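Local coordinates for histone acetyltransferase HPA2 and related acetyltransferases (Corynebacterium glutamicum ATCC 13032, PDB 2QEC), which probably transfers an acyl group, most likely acetyl from acetyl-coenzyme A, as a member of the GCN5-related N-acetyltransferase (GNAT) family, though its substrate is not established, at residues 6-17 with 63-73; 155-164 with 190-200. The protein carries 1 engineered substitution. One frame throughout, in Å; residues are numbered along the deposited sequence. Where two conformers were deposited one is given.

Interaction 1 of 2, residues 6-17 with 63-73; sequences VLPATQADFPKI and IDVARDSEGEI. With EDO (1,2-ethanediol), chain H; EDO (1,2-ethanediol), chain C.
Leu-7 and Val-65 form the hydrogen-bonded pair of a short antiparallel ladder: Leu-7 N donates to Val-65 O at 3.1 Å, and Val-65 N donates back to Leu-7 O at 2.8 Å. Beyond Pro-8, Ala-9 CB packs on Ile-63 CG2 at 3.7 Å. The chain then turns into the helix, whose Ile-17 lays CD1 on Val-65 CG1 (3.7 Å) and also reaches Ile-63 CG2. The edge strand of the GNAT sheet and the helix after it thus both pack on strand 61-67, with Phe-14 and Ile-17 extending the apolar layer to helix 43-60. Asp-13 OD2 makes a salt bridge with Arg-67 NH2 at 3.2 Å, the carboxylate turned 61° from the guanidinium plane. Thr-10 holds that carboxylate with two hydrogen bonds to OD2, N on the anti side and OG1 from above the plane, both on the same face, and Val-65 CG2 lies against one guanidinium face. Farther along, Lys-16 bends at chi2 (73°) and chi4 (-62°), which brings NZ to a lone pair of Ile-73 O at 2.7 Å. A water accepts from both Lys-16 NZ and Ile-73 N.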
# COMPACT_ATOMS: atom_id res chain seq x y z
N VAL A 6 -9.45 -26.19 -9.57
CA VAL A 6 -9.18 -25.70 -8.23
C VAL A 6 -10.45 -25.69 -7.39
O VAL A 6 -11.47 -25.20 -7.82
CB VAL A 6 -8.50 -24.31 -8.28
CG1 VAL A 6 -8.22 -23.80 -6.84
CG2 VAL A 6 -7.18 -24.37 -9.05
N LEU A 7 -10.35 -26.26 -6.19
CA LEU A 7 -11.42 -26.32 -5.20
C LEU A 7 -10.86 -26.18 -3.77
O LEU A 7 -9.64 -26.37 -3.53
CB LEU A 7 -12.18 -27.63 -5.25
CG LEU A 7 -12.91 -27.98 -6.55
CD1 LEU A 7 -13.32 -29.43 -6.56
CD2 LEU A 7 -14.12 -27.13 -6.74
N PRO A 8 -11.74 -25.84 -2.84
CA PRO A 8 -11.31 -25.87 -1.44
C PRO A 8 -10.89 -27.26 -1.02
O PRO A 8 -11.44 -28.27 -1.51
CB PRO A 8 -12.56 -25.39 -0.67
CG PRO A 8 -13.36 -24.60 -1.69
CD PRO A 8 -13.15 -25.37 -2.96
N ALA A 9 -9.88 -27.32 -0.14
CA ALA A 9 -9.40 -28.56 0.43
C ALA A 9 -10.42 -29.11 1.41
O ALA A 9 -11.19 -28.36 1.99
CB ALA A 9 -8.09 -28.34 1.16
N THR A 10 -10.35 -30.41 1.63
CA THR A 10 -11.08 -31.05 2.69
C THR A 10 -10.05 -31.63 3.66
O THR A 10 -8.85 -31.72 3.35
CB THR A 10 -12.02 -32.18 2.20
OG1 THR A 10 -11.22 -33.26 1.78
CG2 THR A 10 -12.83 -31.74 1.04
N GLN A 11 -10.50 -31.98 4.85
CA GLN A 11 -9.59 -32.45 5.88
C GLN A 11 -8.77 -33.65 5.45
O GLN A 11 -7.59 -33.73 5.76
CB GLN A 11 -10.33 -32.75 7.17
CG GLN A 11 -9.46 -32.54 8.39
CD GLN A 11 -10.27 -32.13 9.58
OE1 GLN A 11 -11.00 -32.93 10.16
NE2 GLN A 11 -10.14 -30.85 9.96
N ALA A 12 -9.40 -34.54 4.70
CA ALA A 12 -8.74 -35.78 4.20
C ALA A 12 -7.50 -35.47 3.34
O ALA A 12 -6.59 -36.31 3.21
CB ALA A 12 -9.71 -36.55 3.40
N ASP A 13 -7.50 -34.28 2.76
CA ASP A 13 -6.42 -33.82 1.88
C ASP A 13 -5.21 -33.24 2.61
O ASP A 13 -4.19 -32.98 1.98
CB ASP A 13 -6.93 -32.70 0.94
CG ASP A 13 -8.12 -33.14 0.07
OD1 ASP A 13 -8.07 -34.23 -0.50
OD2 ASP A 13 -9.06 -32.36 -0.09
N PHE A 14 -5.32 -32.99 3.91
CA PHE A 14 -4.25 -32.26 4.60
C PHE A 14 -2.86 -32.94 4.54
O PHE A 14 -1.88 -32.25 4.29
CB PHE A 14 -4.64 -31.89 6.05
CG PHE A 14 -5.75 -30.85 6.17
CD1 PHE A 14 -6.30 -30.21 5.05
CD2 PHE A 14 -6.21 -30.49 7.42
CE1 PHE A 14 -7.28 -29.26 5.19
CE2 PHE A 14 -7.21 -29.54 7.56
CZ PHE A 14 -7.75 -28.93 6.43
N PRO A 15 -2.75 -34.28 4.77
CA PRO A 15 -1.44 -34.89 4.59
C PRO A 15 -0.75 -34.62 3.25
O PRO A 15 0.44 -34.31 3.23
CB PRO A 15 -1.72 -36.38 4.77
CG PRO A 15 -2.85 -36.41 5.69
CD PRO A 15 -3.71 -35.25 5.29
N LYS A 16 -1.48 -34.73 2.15
CA LYS A 16 -0.89 -34.52 0.83
C LYS A 16 -0.54 -33.07 0.63
O LYS A 16 0.46 -32.70 0.02
CB LYS A 16 -1.87 -34.97 -0.26
CG LYS A 16 -1.36 -34.76 -1.68
CD LYS A 16 -0.27 -35.77 -2.03
CE LYS A 16 0.45 -35.37 -3.31
NZ LYS A 16 -0.54 -35.35 -4.42
N ILE A 17 -1.39 -32.23 1.15
CA ILE A 17 -1.16 -30.77 1.09
C ILE A 17 0.21 -30.43 1.74
O ILE A 17 1.04 -29.73 1.15
CB ILE A 17 -2.32 -30.05 1.74
CG1 ILE A 17 -3.52 -30.01 0.78
CG2 ILE A 17 -1.97 -28.64 2.11
CD1 ILE A 17 -4.76 -29.54 1.40
N ILE A 63 -7.83 -22.68 2.01
CA ILE A 63 -6.88 -23.60 1.44
C ILE A 63 -7.47 -24.11 0.14
O ILE A 63 -8.55 -24.72 0.14
CB ILE A 63 -6.61 -24.78 2.39
CG1 ILE A 63 -6.18 -24.26 3.77
CG2 ILE A 63 -5.55 -25.74 1.80
CD1 ILE A 63 -6.17 -25.39 4.85
N ASP A 64 -6.80 -23.79 -0.96
CA ASP A 64 -7.22 -24.24 -2.29
C ASP A 64 -6.27 -25.34 -2.75
O ASP A 64 -5.06 -25.28 -2.51
CB ASP A 64 -7.19 -23.08 -3.28
CG ASP A 64 -8.23 -22.01 -2.98
OD1 ASP A 64 -9.25 -22.31 -2.29
OD2 ASP A 64 -8.04 -20.89 -3.51
N VAL A 65 -6.81 -26.35 -3.43
CA VAL A 65 -5.98 -27.33 -4.07
C VAL A 65 -6.30 -27.39 -5.56
O VAL A 65 -7.45 -27.24 -5.96
CB VAL A 65 -6.16 -28.79 -3.52
CG1 VAL A 65 -5.60 -28.89 -2.15
CG2 VAL A 65 -7.61 -29.25 -3.53
N ALA A 66 -5.26 -27.69 -6.34
CA ALA A 66 -5.34 -27.98 -7.76
C ALA A 66 -5.10 -29.46 -7.95
O ALA A 66 -4.15 -29.98 -7.38
CB ALA A 66 -4.26 -27.20 -8.47
N ARG A 67 -5.89 -30.11 -8.79
CA ARG A 67 -5.74 -31.50 -9.08
C ARG A 67 -5.53 -31.64 -10.56
O ARG A 67 -6.12 -30.86 -11.35
CB ARG A 67 -6.98 -32.28 -8.64
CG ARG A 67 -7.22 -32.27 -7.09
CD ARG A 67 -8.43 -33.13 -6.74
NE ARG A 67 -8.58 -33.31 -5.29
CZ ARG A 67 -9.31 -32.53 -4.50
NH1 ARG A 67 -9.99 -31.49 -4.98
NH2 ARG A 67 -9.35 -32.80 -3.20
N ASP A 68 -4.76 -32.65 -10.93
CA ASP A 68 -4.57 -32.96 -12.33
C ASP A 68 -5.67 -33.91 -12.83
O ASP A 68 -6.60 -34.25 -12.08
CB ASP A 68 -3.15 -33.46 -12.59
CG ASP A 68 -2.84 -34.77 -11.92
OD1 ASP A 68 -3.73 -35.51 -11.51
OD2 ASP A 68 -1.66 -35.08 -11.85
N SER A 69 -5.57 -34.34 -14.08
CA SER A 69 -6.63 -35.14 -14.71
C SER A 69 -6.65 -36.54 -14.15
O SER A 69 -7.64 -37.24 -14.29
CB SER A 69 -6.45 -35.18 -16.23
OG SER A 69 -5.32 -35.95 -16.57
N GLU A 70 -5.57 -36.96 -13.49
CA GLU A 70 -5.52 -38.24 -12.78
C GLU A 70 -6.06 -38.17 -11.31
O GLU A 70 -6.07 -39.16 -10.59
CB GLU A 70 -4.09 -38.76 -12.83
CG GLU A 70 -3.53 -38.85 -14.27
CD GLU A 70 -2.63 -37.64 -14.71
OE1 GLU A 70 -2.83 -36.45 -14.30
OE2 GLU A 70 -1.69 -37.88 -15.50
N GLY A 71 -6.51 -36.99 -10.89
CA GLY A 71 -7.15 -36.78 -9.57
C GLY A 71 -6.22 -36.43 -8.41
O GLY A 71 -6.67 -36.33 -7.27
N GLU A 72 -4.93 -36.27 -8.69
CA GLU A 72 -3.98 -36.02 -7.61
C GLU A 72 -3.78 -34.54 -7.41
O GLU A 72 -3.83 -33.76 -8.36
CB GLU A 72 -2.63 -36.72 -7.85
CG GLU A 72 -2.69 -38.24 -8.01
CD GLU A 72 -2.79 -39.07 -6.70
OE1 GLU A 72 -2.45 -38.55 -5.60
OE2 GLU A 72 -3.21 -40.26 -6.79
N ILE A 73 -3.52 -34.18 -6.16
CA ILE A 73 -3.25 -32.81 -5.79
C ILE A 73 -1.84 -32.48 -6.26
O ILE A 73 -0.88 -33.21 -5.98
CB ILE A 73 -3.40 -32.59 -4.26
CG1 ILE A 73 -4.88 -32.75 -3.86
CG2 ILE A 73 -2.83 -31.25 -3.85
CD1 ILE A 73 -5.10 -32.99 -2.39
C1 EDO H . -10.58 -22.87 0.48
O1 EDO H . -11.22 -22.07 -0.47
C2 EDO H . -11.28 -23.00 1.82
O2 EDO H . -10.42 -23.74 2.69
C1 EDO C . -9.83 -26.12 4.48
O1 EDO C . -10.53 -26.12 3.22
C2 EDO C . -10.81 -25.88 5.63
O2 EDO C . -11.01 -27.09 6.36
O HOH W 1 -11.38 -30.60 -2.55
O HOH W 2 -3.36 -36.48 -4.36

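Interaction 2 of 2, residues 155-164 with 190-200; sequences GDEAIYLEAT and TPELAMWKPPA. With EDO (1,2-ethanediol), chain F; EDO (1,2-ethanediol), chain J; EDO (1,2-ethanediol), chain E.
Asp-156 opens the pairing, its O accepting a bond from Ala-200 N at 3.0 Å while its carboxylate rests against Ala-200 CB. Two residues on, Ala-158 sets its methyl over one face of the Trp-196 indole, CB standing 3.9 Å from the centroid of the six-membered ring in a CH-pi contact; Pro-199 CD touches the same methyl. Ile-159 and Lys-197 form a hydrogen-bonded antiparallel pair, exchanging two backbone bonds, Lys-197 N to Ile-159 O being 2.8 Å. Tyr-160 has CG anti to its own N (chi1 177°), and this carries the ring along the neighbouring strand, where CE1 meets Ala-194 CB at 3.8 Å. The phenol OH gives a very short bond, 2.5 Å, to Glu-162 OE2, in the plane of the ring. Leu-161 pairs with Met-195, a selenomethionine, their side chains lying side by side with Leu-161 CD1 3.9 Å from Met-195 CB. Glu-162 OE1 lies 3.3 Å from Glu-192 OE1, two acceptors with carboxylate planes 52° apart; Glu-192 also has a long, weak ion pair with Arg-33. Ala-163 exchanges two bonds with Leu-193. Tyr-172 of helix 166-174 packs on Leu-161, Ala-163 and Met-195, while Ile-151 of helix 142-154 meets Ile-159 and Lys-197. On the other face, Trp-196 NE1 bonds to Pro-179 O of the second subunit. Strand 192-197 also pairs with 178-183, and 159-163 runs parallel to 126-133, the neighbours that in GNAT enzymes generally splay to admit acetyl-coenzyme A.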
# COMPACT_ATOMS: atom_id res chain seq x y z
N GLY A 155 -12.69 -10.98 -5.65
CA GLY A 155 -13.59 -10.03 -6.34
C GLY A 155 -13.15 -8.60 -6.26
O GLY A 155 -12.08 -8.26 -6.72
N ASP A 156 -14.00 -7.77 -5.66
CA ASP A 156 -13.77 -6.33 -5.44
C ASP A 156 -12.79 -5.96 -4.36
O ASP A 156 -12.50 -4.76 -4.18
CB ASP A 156 -15.10 -5.63 -5.05
CG ASP A 156 -15.93 -5.31 -6.22
OD1 ASP A 156 -15.46 -5.66 -7.34
OD2 ASP A 156 -17.03 -4.71 -6.03
N GLU A 157 -12.36 -6.95 -3.59
CA GLU A 157 -11.51 -6.70 -2.47
C GLU A 157 -10.03 -6.72 -2.90
O GLU A 157 -9.66 -7.28 -3.94
CB GLU A 157 -11.83 -7.71 -1.35
CG GLU A 157 -13.31 -7.59 -0.86
CD GLU A 157 -13.81 -8.74 0.01
OE1 GLU A 157 -13.31 -9.89 -0.08
OE2 GLU A 157 -14.79 -8.50 0.75
N ALA A 158 -9.21 -6.16 -2.04
CA ALA A 158 -7.76 -6.05 -2.21
C ALA A 158 -7.02 -7.36 -1.85
O ALA A 158 -7.49 -8.16 -1.06
CB ALA A 158 -7.25 -4.93 -1.35
N ILE A 159 -5.85 -7.52 -2.45
CA ILE A 159 -4.97 -8.63 -2.17
C ILE A 159 -3.53 -8.10 -1.97
O ILE A 159 -3.04 -7.31 -2.76
CB ILE A 159 -4.96 -9.63 -3.32
CG1 ILE A 159 -6.39 -9.97 -3.76
CG2 ILE A 159 -4.19 -10.91 -2.89
CD1 ILE A 159 -6.47 -11.02 -4.92
N TYR A 160 -2.87 -8.58 -0.91
CA TYR A 160 -1.42 -8.40 -0.65
C TYR A 160 -0.66 -9.72 -0.86
O TYR A 160 -1.17 -10.78 -0.55
CB TYR A 160 -1.25 -7.89 0.81
CG TYR A 160 0.18 -7.70 1.29
CD1 TYR A 160 0.89 -6.58 0.98
CD2 TYR A 160 0.83 -8.71 2.01
CE1 TYR A 160 2.23 -6.41 1.41
CE2 TYR A 160 2.16 -8.56 2.43
CZ TYR A 160 2.84 -7.37 2.14
OH TYR A 160 4.15 -7.19 2.54
N LEU A 161 0.53 -9.65 -1.44
CA LEU A 161 1.46 -10.72 -1.48
C LEU A 161 2.89 -10.17 -1.49
O LEU A 161 3.14 -8.98 -1.64
CB LEU A 161 1.20 -11.65 -2.69
CG LEU A 161 1.25 -11.03 -4.10
CD1 LEU A 161 2.69 -10.80 -4.58
CD2 LEU A 161 0.54 -11.91 -5.07
N GLU A 162 3.85 -11.07 -1.30
CA GLU A 162 5.27 -10.74 -1.35
C GLU A 162 5.93 -11.61 -2.36
O GLU A 162 6.02 -12.82 -2.15
CB GLU A 162 5.86 -10.95 0.03
CG GLU A 162 5.42 -9.82 0.97
CD GLU A 162 5.54 -10.15 2.46
OE1 GLU A 162 5.98 -11.26 2.76
OE2 GLU A 162 5.23 -9.28 3.31
N ALA A 163 6.36 -11.03 -3.49
CA ALA A 163 6.90 -11.84 -4.60
C ALA A 163 8.39 -12.10 -4.38
O ALA A 163 9.14 -11.20 -4.00
CB ALA A 163 6.64 -11.16 -5.94
N THR A 164 8.82 -13.33 -4.59
CA THR A 164 10.21 -13.72 -4.30
C THR A 164 11.21 -13.62 -5.46
O THR A 164 12.41 -13.83 -5.23
CB THR A 164 10.26 -15.13 -3.77
OG1 THR A 164 9.59 -15.99 -4.71
CG2 THR A 164 9.57 -15.22 -2.40
N THR A 190 17.07 -13.03 -1.82
CA THR A 190 16.48 -11.89 -2.55
C THR A 190 15.46 -11.15 -1.68
O THR A 190 14.58 -11.77 -1.08
CB THR A 190 15.82 -12.32 -3.88
OG1 THR A 190 16.67 -13.25 -4.56
CG2 THR A 190 15.58 -11.09 -4.79
N PRO A 191 15.61 -9.82 -1.54
CA PRO A 191 14.52 -9.09 -0.92
C PRO A 191 13.19 -9.43 -1.62
O PRO A 191 13.15 -9.72 -2.83
CB PRO A 191 14.93 -7.61 -1.09
CG PRO A 191 16.42 -7.67 -1.15
CD PRO A 191 16.75 -8.95 -1.87
N GLU A 192 12.12 -9.48 -0.85
CA GLU A 192 10.82 -9.76 -1.46
C GLU A 192 10.16 -8.46 -1.89
O GLU A 192 10.31 -7.44 -1.23
CB GLU A 192 9.93 -10.50 -0.50
CG GLU A 192 10.56 -11.84 -0.07
CD GLU A 192 9.62 -12.72 0.72
OE1 GLU A 192 8.95 -12.19 1.63
OE2 GLU A 192 9.58 -13.94 0.46
N LEU A 193 9.47 -8.50 -3.02
CA LEU A 193 8.75 -7.34 -3.53
C LEU A 193 7.28 -7.44 -3.08
O LEU A 193 6.52 -8.27 -3.57
CB LEU A 193 8.83 -7.29 -5.06
CG LEU A 193 8.12 -6.05 -5.68
CD1 LEU A 193 8.60 -4.77 -5.11
CD2 LEU A 193 8.22 -6.01 -7.17
N ALA A 194 6.90 -6.62 -2.10
CA ALA A 194 5.51 -6.50 -1.67
C ALA A 194 4.71 -5.95 -2.81
O ALA A 194 5.12 -4.96 -3.44
CB ALA A 194 5.43 -5.51 -0.48
N MSE A 195 3.51 -6.50 -3.02
CA MSE A 195 2.62 -6.05 -4.09
C MSE A 195 1.18 -6.00 -3.60
O MSE A 195 0.83 -6.64 -2.63
CB MSE A 195 2.71 -6.99 -5.30
CG MSE A 195 4.14 -7.23 -5.76
SE MSE A 195 4.28 -8.13 -7.43
CE MSE A 195 4.12 -6.62 -8.32
N TRP A 196 0.36 -5.22 -4.32
CA TRP A 196 -1.01 -4.94 -3.97
C TRP A 196 -1.89 -5.02 -5.19
O TRP A 196 -1.68 -4.23 -6.14
CB TRP A 196 -1.05 -3.50 -3.46
CG TRP A 196 -2.34 -2.95 -2.89
CD1 TRP A 196 -3.12 -1.99 -3.44
CD2 TRP A 196 -2.92 -3.28 -1.63
NE1 TRP A 196 -4.18 -1.71 -2.61
CE2 TRP A 196 -4.08 -2.48 -1.49
CE3 TRP A 196 -2.59 -4.17 -0.61
CZ2 TRP A 196 -4.89 -2.55 -0.36
CZ3 TRP A 196 -3.40 -4.24 0.51
CH2 TRP A 196 -4.54 -3.44 0.63
N LYS A 197 -2.91 -5.86 -5.14
CA LYS A 197 -4.01 -5.76 -6.11
C LYS A 197 -5.11 -4.91 -5.48
O LYS A 197 -5.69 -5.28 -4.45
CB LYS A 197 -4.53 -7.14 -6.52
CG LYS A 197 -5.69 -7.05 -7.50
CD LYS A 197 -5.91 -8.30 -8.26
CE LYS A 197 -6.98 -8.15 -9.34
NZ LYS A 197 -8.25 -7.46 -8.91
N PRO A 198 -5.38 -3.72 -6.06
CA PRO A 198 -6.24 -2.80 -5.36
C PRO A 198 -7.70 -3.21 -5.32
O PRO A 198 -8.14 -4.01 -6.15
CB PRO A 198 -6.07 -1.48 -6.12
CG PRO A 198 -5.49 -1.83 -7.43
CD PRO A 198 -4.89 -3.21 -7.36
N PRO A 199 -8.44 -2.65 -4.36
CA PRO A 199 -9.86 -2.87 -4.33
C PRO A 199 -10.50 -2.06 -5.45
O PRO A 199 -9.85 -1.21 -6.04
CB PRO A 199 -10.25 -2.38 -2.94
CG PRO A 199 -9.29 -1.28 -2.65
CD PRO A 199 -7.99 -1.78 -3.26
N ALA A 200 -11.75 -2.37 -5.77
CA ALA A 200 -12.48 -1.60 -6.73
C ALA A 200 -12.60 -0.16 -6.28
O ALA A 200 -12.72 0.11 -5.10
CB ALA A 200 -13.86 -2.21 -6.92
C1 EDO F . -9.26 -8.90 -6.01
O1 EDO F . -8.29 -8.03 -6.58
C2 EDO F . -9.76 -10.00 -6.94
O2 EDO F . -10.06 -9.58 -8.27
C1 EDO J . -15.82 -9.47 -2.66
O1 EDO J . -15.65 -10.89 -2.61
C2 EDO J . -16.88 -9.06 -3.64
O2 EDO J . -16.35 -8.78 -4.95
C1 EDO E . -11.88 2.00 -2.40
O1 EDO E . -11.85 1.98 -3.83
C2 EDO E . -12.69 0.81 -1.97
O2 EDO E . -12.47 0.62 -0.58
O HOH W 3 -10.15 -5.77 -6.82
O HOH W 4 6.49 -14.78 -0.56
O HOH W 5 11.64 -10.07 -5.77

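How the interactions relate
Interaction 1 and interaction 2 belong to the same seven-stranded mixed sheet, on opposite sides of the chain's centre. Their centres are 24 Å apart and their nearest atoms about 10 Å. The rest of strand 73-80 and strand 126-133 lie between them. Helix 142-154 links the two, meeting Val-6 and Asp-64 of one and Ile-159 and Lys-197 of the other. Interaction 1 makes no contact with the second subunit; interaction 2 contributes to that interface. Both hold 1,2-ethanediol but no cofactor or substrate. As in other GNAT proteins, the acetyl-coenzyme A cleft probably opens between 126-133 and 159-163, putting interaction 2 at one wall and interaction 1 at the sheet's far edge.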